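Long-range contacts in putative secreted lipase (Streptomyces sp. W007, PDB 5H6B), which hydrolyses the ester bonds of triacylglycerols, as a thermostable, probably secreted lipase of the alpha/beta-hydrolase clan: residues A[190-196]-A[209-215]; A[240-245]-A[258-264]. All blocks are in the same frame, centred on the assembly; numbering follows the deposited sequence.

Contact 1: A[190-196]-A[209-215]; sequences VRYTVIA and QYLDGPN
Leu211 lays its CD1 methyl between two side chains of the strand 191-196, crossing both at about a right angle. Leu211 CD1 rests 3.5 Å from Tyr192 CD2, oblique to the ring, and 3.8 Å from Val194 CG2. Val194 is turned with CG1 anti to the backbone N (chi1 177°), which leaves CG2 for Leu211 and sends CG1 to Tyr210. Val194 CG1 lies at the edge of the Tyr210 ring, near its plane and 4.0 Å from Tyr210 CD1, and also packs against the carbonyl O of Gln209. Further along the strand, Ala196 presents its CB to Tyr210 CE1 and, at 3.3 Å, to Gln209 OE1.

The strand is one of the inner members of the parallel sheet of an alpha/beta-hydrolase, and 209-215 is the end of the connection that leads on to the next strand, 216-220. Tyr192, Val194 and Ala196 point to one side of the sheet, into this connection; Thr193 and Ile195 face the helix 240-250. The two segments share one hydrogen bond: Tyr192 N donates to Asn215 O at 3.0 Å, nearly straight at 173°, so the parallel pairing with 216-220 begins one residue before that strand. The same carbonyl O lies in plane at the edge of the Tyr192 ring, while Val190 CG1 sits over one face, offset toward the rim, 3.7 Å above the plane of the Tyr192 ring. The phenol OH reaches on to Val187 N, and the ring also touches Asn116 and Leu119 of helix 115-121. Gln209, extended beyond CG, sends NE2 to Val203 O and, weakly, to Asp200, the acid of a probable catalytic triad.

Contact 2: A[240-245]-A[258-264]; sequences RIAFHE and TTCASVI
Thr258 meets the helix 240-250 through both branches of its side chain, where the C-terminal tail of this alpha/beta-hydrolase folds back over the helix. Thr258 OG1 is held between two side chains of neighbouring helical residues: His244 ND1 donates to it at 2.8 Å, with the hydroxyl in the imidazole plane, and OG1 in turn donates to Glu245 OE1 at 2.6 Å, nearly along the carboxylate C-O direction. This chain of bonds fixes the rotation of the hydroxyl and of the ring together. Glu245 is also bound by Asn248, and through OE2 by a salt bridge to Arg217, which probably keeps it ionised. The other branch, Thr258 CG2, packs 3.7 Å from Ile241 CG2.

At Thr259 the side chain points away from the helix: OG1 takes the N-H of Ala261 in an ST turn that opens the short 3-10 segment 260-262, while the carbonyl O faces Ile241 CG1. Cys260 ties the turn to Cys225 by a disulfide, and its CA lies against Ile241 CD1. With CG1 beside the backbone N (chi1 -70°), Ile241 sets CG1 and CD1 toward Thr259, Cys260 and Val263 while CG2 meets Thr258.

Ser262 then comes back to the histidine, setting Ser262 OG over one face of the imidazole, offset toward the rim and 3.5 Å from His244 CG. Past Val263, whose CB is 4.3 Å from Ile241 CD1, the chain follows the aliphatic part of Arg240 to the poorly ordered Ile264; the guanidinium NH1 bonds to Ile238 O, and Arg240 CB lies 3.3 Å from Ser262 O.

Strand 191-196 lies between the two partners: the 209-215 segment of contact 1 is on the side carrying Tyr192 and Val194, and helix 240-250 of contact 2 packs on the other through Ile195. The centres of the contacts are about 19 Å apart, yet they touch there, with Ile195 CD1 3.9 Å from both Ala242 O and Glu245 CB. Arg217, on the neighbouring strand, joins them again: its backbone bonds to Tyr192, its guanidinium to Glu245. In contact 1, Gln209 touches the residues of the probable Ser109-His232-Asp200 triad. Separately, the side chain of Leu211 is about 6 Å from a bound zinc ion, with no catalytic part implied.

Contact 1: A[190-196]-A[209-215]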
ATOM      1  N   VAL A 190       6.534  -4.315  14.180  1.00 50.73           N
ATOM      2  CA  VAL A 190       5.586  -4.274  13.052  1.00 48.36           C
ATOM      3  C   VAL A 190       5.486  -5.622  12.337  1.00 46.80           C
ATOM      4  O   VAL A 190       6.502  -6.278  12.075  1.00 47.52           O
ATOM      5  CB  VAL A 190       5.971  -3.162  12.037  1.00 47.86           C
ATOM      6  CG1 VAL A 190       4.948  -3.067  10.900  1.00 48.19           C
ATOM      7  CG2 VAL A 190       6.098  -1.827  12.757  1.00 48.14           C
ATOM      8  N   ARG A 191       4.258  -6.030  12.024  1.00 45.05           N
ATOM      9  CA  ARG A 191       4.018  -7.235  11.237  1.00 50.38           C
ATOM     10  C   ARG A 191       3.816  -6.870   9.764  1.00 47.54           C
ATOM     11  O   ARG A 191       2.890  -6.150   9.405  1.00 47.20           O
ATOM     12  CB  ARG A 191       2.837  -8.025  11.803  1.00 55.19           C
ATOM     13  CG  ARG A 191       3.079  -8.448  13.257  1.00 63.97           C
ATOM     14  CD  ARG A 191       2.749  -9.911  13.544  1.00 72.78           C
ATOM     15  NE  ARG A 191       1.371 -10.109  14.001  1.00 79.16           N
ATOM     16  CZ  ARG A 191       0.758 -11.293  14.113  1.00 84.73           C
ATOM     17  NH1 ARG A 191       1.372 -12.434  13.792  1.00 85.58           N
ATOM     18  NH2 ARG A 191      -0.496 -11.336  14.551  1.00 87.66           N
ATOM     19  N   TYR A 192       4.712  -7.380   8.925  1.00 44.10           N
ATOM     20  CA  TYR A 192       4.766  -7.055   7.511  1.00 41.85           C
ATOM     21  C   TYR A 192       4.238  -8.205   6.692  1.00 42.15           C
ATOM     22  O   TYR A 192       4.659  -9.352   6.904  1.00 40.71           O
ATOM     23  CB  TYR A 192       6.208  -6.813   7.082  1.00 40.50           C
ATOM     24  CG  TYR A 192       6.895  -5.624   7.713  1.00 39.47           C
ATOM     25  CD1 TYR A 192       7.424  -5.690   9.010  1.00 38.68           C
ATOM     26  CD2 TYR A 192       7.059  -4.445   6.999  1.00 39.64           C
ATOM     27  CE1 TYR A 192       8.090  -4.610   9.566  1.00 38.68           C
ATOM     28  CE2 TYR A 192       7.728  -3.370   7.546  1.00 39.23           C
ATOM     29  CZ  TYR A 192       8.237  -3.445   8.820  1.00 39.64           C
ATOM     30  OH  TYR A 192       8.869  -2.335   9.326  1.00 37.05           O
ATOM     31  N   THR A 193       3.346  -7.898   5.746  1.00 40.95           N
ATOM     32  CA  THR A 193       2.902  -8.862   4.723  1.00 39.71           C
ATOM     33  C   THR A 193       3.141  -8.238   3.334  1.00 39.41           C
ATOM     34  O   THR A 193       3.014  -7.024   3.153  1.00 38.18           O
ATOM     35  CB  THR A 193       1.414  -9.238   4.897  1.00 41.22           C
ATOM     36  OG1 THR A 193       1.166  -9.628   6.261  1.00 41.81           O
ATOM     37  CG2 THR A 193       0.988 -10.371   3.947  1.00 39.66           C
ATOM     38  N   VAL A 194       3.555  -9.066   2.383  1.00 37.26           N
ATOM     39  CA  VAL A 194       3.720  -8.657   0.999  1.00 37.36           C
ATOM     40  C   VAL A 194       2.979  -9.679   0.140  1.00 38.60           C
ATOM     41  O   VAL A 194       3.152 -10.889   0.305  1.00 39.63           O
ATOM     42  CB  VAL A 194       5.191  -8.584   0.567  1.00 35.93           C
ATOM     43  CG1 VAL A 194       5.305  -8.219  -0.904  1.00 37.03           C
ATOM     44  CG2 VAL A 194       5.953  -7.581   1.405  1.00 37.26           C
ATOM     45  N   ILE A 195       2.126  -9.172  -0.747  1.00 37.01           N
ATOM     46  CA  ILE A 195       1.410  -9.987  -1.698  1.00 32.61           C
ATOM     47  C   ILE A 195       1.877  -9.497  -3.063  1.00 33.06           C
ATOM     48  O   ILE A 195       1.697  -8.327  -3.411  1.00 32.99           O
ATOM     49  CB  ILE A 195      -0.113  -9.843  -1.542  1.00 32.78           C
ATOM     50  CG1 ILE A 195      -0.543 -10.131  -0.101  1.00 31.51           C
ATOM     51  CG2 ILE A 195      -0.829 -10.760  -2.522  1.00 32.99           C
ATOM     52  CD1 ILE A 195      -1.887  -9.561   0.265  1.00 32.78           C
ATOM     53  N   ALA A 196       2.491 -10.411  -3.815  1.00 33.65           N
ATOM     54  CA  ALA A 196       3.061 -10.147  -5.108  1.00 32.44           C
ATOM     55  C   ALA A 196       2.480 -11.104  -6.121  1.00 34.05           C
ATOM     56  O   ALA A 196       1.980 -12.186  -5.762  1.00 34.68           O
ATOM     57  CB  ALA A 196       4.574 -10.299  -5.054  1.00 32.62           C
ATOM     58  N   GLN A 209      10.029  -7.196  -4.596  1.00 37.16           N
ATOM     59  CA  GLN A 209       8.909  -6.650  -3.832  1.00 37.51           C
ATOM     60  C   GLN A 209       8.900  -7.202  -2.408  1.00 37.93           C
ATOM     61  O   GLN A 209       8.462  -6.524  -1.484  1.00 34.82           O
ATOM     62  CB  GLN A 209       7.585  -6.972  -4.514  1.00 35.89           C
ATOM     63  CG  GLN A 209       7.493  -6.446  -5.940  1.00 35.36           C
ATOM     64  CD  GLN A 209       6.247  -6.924  -6.634  1.00 34.49           C
ATOM     65  OE1 GLN A 209       5.243  -7.237  -5.990  1.00 32.47           O
ATOM     66  NE2 GLN A 209       6.302  -7.005  -7.955  1.00 37.39           N
ATOM     67  N   TYR A 210       9.385  -8.438  -2.253  1.00 39.83           N
ATOM     68  CA  TYR A 210       9.428  -9.116  -0.961  1.00 39.00           C
ATOM     69  C   TYR A 210      10.325  -8.413   0.046  1.00 37.63           C
ATOM     70  O   TYR A 210      11.352  -7.853  -0.318  1.00 35.29           O
ATOM     71  CB  TYR A 210       9.915 -10.561  -1.104  1.00 39.82           C
ATOM     72  CG  TYR A 210       9.007 -11.507  -1.841  1.00 39.99           C
ATOM     73  CD1 TYR A 210       7.614 -11.327  -1.870  1.00 41.10           C
ATOM     74  CD2 TYR A 210       9.537 -12.637  -2.474  1.00 42.14           C
ATOM     75  CE1 TYR A 210       6.804 -12.226  -2.541  1.00 41.20           C
ATOM     76  CE2 TYR A 210       8.729 -13.543  -3.144  1.00 40.26           C
ATOM     77  CZ  TYR A 210       7.362 -13.326  -3.165  1.00 42.42           C
ATOM     78  OH  TYR A 210       6.543 -14.194  -3.826  1.00 47.74           O
ATOM     79  N   LEU A 211       9.902  -8.456   1.309  1.00 36.52           N
ATOM     80  CA  LEU A 211      10.665  -7.941   2.426  1.00 38.04           C
ATOM     81  C   LEU A 211      11.375  -9.085   3.168  1.00 38.71           C
ATOM     82  O   LEU A 211      11.031 -10.252   3.043  1.00 35.90           O
ATOM     83  CB  LEU A 211       9.749  -7.186   3.384  1.00 37.10           C
ATOM     84  CG  LEU A 211       9.175  -5.858   2.877  1.00 36.74           C
ATOM     85  CD1 LEU A 211       8.023  -5.427   3.773  1.00 37.95           C
ATOM     86  CD2 LEU A 211      10.212  -4.756   2.827  1.00 36.82           C
ATOM     87  N   ASP A 212      12.378  -8.717   3.946  1.00 43.08           N
ATOM     88  CA  ASP A 212      13.156  -9.661   4.730  1.00 42.16           C
ATOM     89  C   ASP A 212      13.189  -9.215   6.182  1.00 42.30           C
ATOM     90  O   ASP A 212      13.397  -8.040   6.481  1.00 41.14           O
ATOM     91  CB  ASP A 212      14.572  -9.721   4.180  1.00 42.98           C
ATOM     92  CG  ASP A 212      15.536 -10.448   5.095  1.00 39.62           C
ATOM     93  OD1 ASP A 212      15.643 -11.690   5.003  1.00 39.02           O
ATOM     94  OD2 ASP A 212      16.219  -9.751   5.868  1.00 42.97           O
ATOM     95  N   GLY A 213      13.024 -10.176   7.073  1.00 43.57           N
ATOM     96  CA  GLY A 213      13.072  -9.928   8.498  1.00 46.98           C
ATOM     97  C   GLY A 213      12.384 -11.056   9.242  1.00 50.91           C
ATOM     98  O   GLY A 213      11.716 -11.901   8.626  1.00 50.12           O
ATOM     99  N   PRO A 214      12.529 -11.078  10.578  1.00 53.36           N
ATOM    100  CA  PRO A 214      11.836 -12.100  11.360  1.00 54.51           C
ATOM    101  C   PRO A 214      10.300 -11.992  11.326  1.00 55.08           C
ATOM    102  O   PRO A 214       9.639 -13.026  11.443  1.00 53.71           O
ATOM    103  CB  PRO A 214      12.375 -11.879  12.782  1.00 54.69           C
ATOM    104  CG  PRO A 214      12.773 -10.448  12.810  1.00 54.57           C
ATOM    105  CD  PRO A 214      13.306 -10.161  11.432  1.00 53.02           C
ATOM    106  N   ASN A 215       9.745 -10.781  11.161  1.00 53.23           N
ATOM    107  CA  ASN A 215       8.274 -10.589  11.218  1.00 56.16           C
ATOM    108  C   ASN A 215       7.645 -10.247   9.864  1.00 54.20           C
ATOM    109  O   ASN A 215       6.780  -9.357   9.765  1.00 50.97           O
ATOM    110  CB  ASN A 215       7.906  -9.529  12.266  1.00 57.73           C
ATOM    111  CG  ASN A 215       8.394  -9.893  13.655  1.00 57.38           C
ATOM    112  OD1 ASN A 215       8.433 -11.062  14.031  1.00 61.62           O
ATOM    113  ND2 ASN A 215       8.775  -8.891  14.420  1.00 59.63           N
TER

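Contact 2: A[240-245]-A[258-264]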
ATOM      1  N   ARG A 240     -10.087  -9.727  -5.607  1.00 34.41           N
ATOM      2  CA  ARG A 240     -10.639 -10.172  -4.318  1.00 38.34           C
ATOM      3  C   ARG A 240      -9.835 -11.303  -3.657  1.00 38.49           C
ATOM      4  O   ARG A 240      -9.909 -11.471  -2.446  1.00 36.67           O
ATOM      5  CB  ARG A 240     -12.078 -10.668  -4.452  1.00 40.62           C
ATOM      6  CG  ARG A 240     -13.129  -9.590  -4.490  1.00 43.96           C
ATOM      7  CD  ARG A 240     -13.226  -8.999  -5.856  1.00 47.57           C
ATOM      8  NE  ARG A 240     -14.391  -8.126  -6.013  1.00 52.90           N
ATOM      9  CZ  ARG A 240     -14.541  -7.226  -6.996  1.00 48.15           C
ATOM     10  NH1 ARG A 240     -13.596  -7.042  -7.944  1.00 42.53           N
ATOM     11  NH2 ARG A 240     -15.645  -6.488  -7.012  1.00 45.84           N
ATOM     12  N   ILE A 241      -9.119 -12.099  -4.450  1.00 37.71           N
ATOM     13  CA  ILE A 241      -8.211 -13.099  -3.898  1.00 38.60           C
ATOM     14  C   ILE A 241      -7.136 -12.377  -3.090  1.00 38.01           C
ATOM     15  O   ILE A 241      -6.955 -12.659  -1.899  1.00 36.67           O
ATOM     16  CB  ILE A 241      -7.618 -14.001  -5.004  1.00 39.76           C
ATOM     17  CG1 ILE A 241      -8.712 -14.918  -5.559  1.00 41.65           C
ATOM     18  CG2 ILE A 241      -6.475 -14.838  -4.457  1.00 41.24           C
ATOM     19  CD1 ILE A 241      -8.402 -15.530  -6.910  1.00 41.48           C
ATOM     20  N   ALA A 242      -6.470 -11.406  -3.722  1.00 34.94           N
ATOM     21  CA  ALA A 242      -5.527 -10.551  -3.013  1.00 34.66           C
ATOM     22  C   ALA A 242      -6.174  -9.887  -1.800  1.00 36.17           C
ATOM     23  O   ALA A 242      -5.597  -9.898  -0.712  1.00 38.22           O
ATOM     24  CB  ALA A 242      -4.921  -9.511  -3.929  1.00 35.03           C
ATOM     25  N   PHE A 243      -7.382  -9.353  -1.957  1.00 35.06           N
ATOM     26  CA  PHE A 243      -8.023  -8.654  -0.833  1.00 36.42           C
ATOM     27  C   PHE A 243      -8.425  -9.581   0.334  1.00 36.20           C
ATOM     28  O   PHE A 243      -8.365  -9.170   1.491  1.00 33.96           O
ATOM     29  CB  PHE A 243      -9.209  -7.791  -1.319  1.00 36.70           C
ATOM     30  CG  PHE A 243      -8.835  -6.727  -2.345  1.00 36.08           C
ATOM     31  CD1 PHE A 243      -7.526  -6.227  -2.462  1.00 36.86           C
ATOM     32  CD2 PHE A 243      -9.816  -6.194  -3.186  1.00 36.38           C
ATOM     33  CE1 PHE A 243      -7.210  -5.239  -3.404  1.00 37.87           C
ATOM     34  CE2 PHE A 243      -9.497  -5.206  -4.129  1.00 36.02           C
ATOM     35  CZ  PHE A 243      -8.198  -4.725  -4.230  1.00 35.39           C
ATOM     36  N   HIS A 244      -8.804 -10.822   0.035  1.00 37.45           N
ATOM     37  CA  HIS A 244      -9.032 -11.826   1.075  1.00 39.51           C
ATOM     38  C   HIS A 244      -7.778 -12.048   1.900  1.00 40.00           C
ATOM     39  O   HIS A 244      -7.848 -12.134   3.145  1.00 38.57           O
ATOM     40  CB  HIS A 244      -9.479 -13.146   0.469  1.00 42.25           C
ATOM     41  CG  HIS A 244     -10.019 -14.115   1.469  1.00 48.41           C
ATOM     42  ND1 HIS A 244      -9.238 -15.091   2.061  1.00 47.62           N
ATOM     43  CD2 HIS A 244     -11.266 -14.261   1.980  1.00 49.02           C
ATOM     44  CE1 HIS A 244      -9.987 -15.790   2.897  1.00 49.63           C
ATOM     45  NE2 HIS A 244     -11.221 -15.311   2.863  1.00 49.66           N
ATOM     46  N   GLU A 245      -6.638 -12.132   1.202  1.00 37.63           N
ATOM     47  CA  GLU A 245      -5.342 -12.257   1.867  1.00 37.54           C
ATOM     48  C   GLU A 245      -5.015 -11.013   2.695  1.00 37.16           C
ATOM     49  O   GLU A 245      -4.467 -11.128   3.776  1.00 35.75           O
ATOM     50  CB  GLU A 245      -4.234 -12.582   0.863  1.00 39.25           C
ATOM     51  CG  GLU A 245      -2.953 -13.109   1.485  1.00 41.92           C
ATOM     52  CD  GLU A 245      -3.119 -14.469   2.177  1.00 42.16           C
ATOM     53  OE1 GLU A 245      -4.189 -15.102   2.095  1.00 43.22           O
ATOM     54  OE2 GLU A 245      -2.157 -14.911   2.815  1.00 44.18           O
ATOM     55  N   THR A 258      -6.710 -18.641   1.620  1.00 46.35           N
ATOM     56  CA  THR A 258      -7.183 -17.975   0.420  1.00 43.00           C
ATOM     57  C   THR A 258      -6.992 -18.906  -0.790  1.00 40.80           C
ATOM     58  O   THR A 258      -5.880 -19.348  -1.079  1.00 41.96           O
ATOM     59  CB  THR A 258      -6.464 -16.630   0.227  1.00 42.22           C
ATOM     60  OG1 THR A 258      -6.643 -15.815   1.400  1.00 38.87           O
ATOM     61  CG2 THR A 258      -7.066 -15.891  -0.964  1.00 43.40           C
ATOM     62  N   THR A 259      -8.089 -19.195  -1.482  1.00 39.04           N
ATOM     63  CA  THR A 259      -8.081 -20.046  -2.663  1.00 40.21           C
ATOM     64  C   THR A 259      -8.758 -19.288  -3.817  1.00 41.32           C
ATOM     65  O   THR A 259      -9.212 -18.159  -3.632  1.00 38.22           O
ATOM     66  CB  THR A 259      -8.831 -21.382  -2.402  1.00 39.88           C
ATOM     67  OG1 THR A 259     -10.233 -21.139  -2.303  1.00 41.57           O
ATOM     68  CG2 THR A 259      -8.370 -22.041  -1.111  1.00 37.99           C
ATOM     69  N   CYS A 260      -8.842 -19.923  -4.988  1.00 41.16           N
ATOM     70  CA  CYS A 260      -9.595 -19.382  -6.125  1.00 44.49           C
ATOM     71  C   CYS A 260     -11.078 -19.026  -5.795  1.00 47.13           C
ATOM     72  O   CYS A 260     -11.653 -18.102  -6.396  1.00 42.53           O
ATOM     73  CB  CYS A 260      -9.520 -20.352  -7.307  1.00 45.55           C
ATOM     74  SG  CYS A 260      -7.821 -20.710  -7.896  1.00 52.35           S
ATOM     75  N   ALA A 261     -11.675 -19.737  -4.828  1.00 45.66           N
ATOM     76  CA  ALA A 261     -13.056 -19.490  -4.388  1.00 43.71           C
ATOM     77  C   ALA A 261     -13.280 -18.080  -3.865  1.00 44.38           C
ATOM     78  O   ALA A 261     -14.409 -17.595  -3.883  1.00 44.19           O
ATOM     79  CB  ALA A 261     -13.478 -20.504  -3.339  1.00 44.55           C
ATOM     80  N   SER A 262     -12.220 -17.401  -3.427  1.00 43.96           N
ATOM     81  CA  SER A 262     -12.349 -15.998  -3.018  1.00 44.87           C
ATOM     82  C   SER A 262     -12.605 -14.999  -4.156  1.00 43.74           C
ATOM     83  O   SER A 262     -12.797 -13.830  -3.875  1.00 44.96           O
ATOM     84  CB  SER A 262     -11.108 -15.556  -2.244  1.00 44.32           C
ATOM     85  OG  SER A 262     -10.906 -16.373  -1.115  1.00 49.23           O
ATOM     86  N   VAL A 263     -12.608 -15.433  -5.418  1.00 47.67           N
ATOM     87  CA  VAL A 263     -12.709 -14.505  -6.565  1.00 51.07           C
ATOM     88  C   VAL A 263     -13.967 -13.629  -6.552  1.00 56.56           C
ATOM     89  O   VAL A 263     -13.936 -12.521  -7.080  1.00 61.79           O
ATOM     90  CB  VAL A 263     -12.577 -15.238  -7.926  1.00 51.92           C
ATOM     91  CG1 VAL A 263     -13.871 -15.950  -8.298  1.00 50.77           C
ATOM     92  CG2 VAL A 263     -12.155 -14.280  -9.038  1.00 54.08           C
ATOM     93  N   ILE A 264     -15.052 -14.112  -5.947  1.00 64.38           N
ATOM     94  CA  ILE A 264     -16.291 -13.324  -5.790  1.00 74.53           C
ATOM     95  C   ILE A 264     -16.182 -12.182  -4.761  1.00 75.11           C
ATOM     96  O   ILE A 264     -15.386 -12.228  -3.818  1.00 80.41           O
ATOM     97  CB  ILE A 264     -17.497 -14.277  -5.503  1.00 76.09           C
ATOM     98  CG1 ILE A 264     -17.887 -15.004  -6.797  1.00 77.79           C
ATOM     99  CG2 ILE A 264     -18.708 -13.559  -4.903  1.00 79.02           C
ATOM    100  CD1 ILE A 264     -18.185 -14.088  -7.977  1.00 79.98           C
TER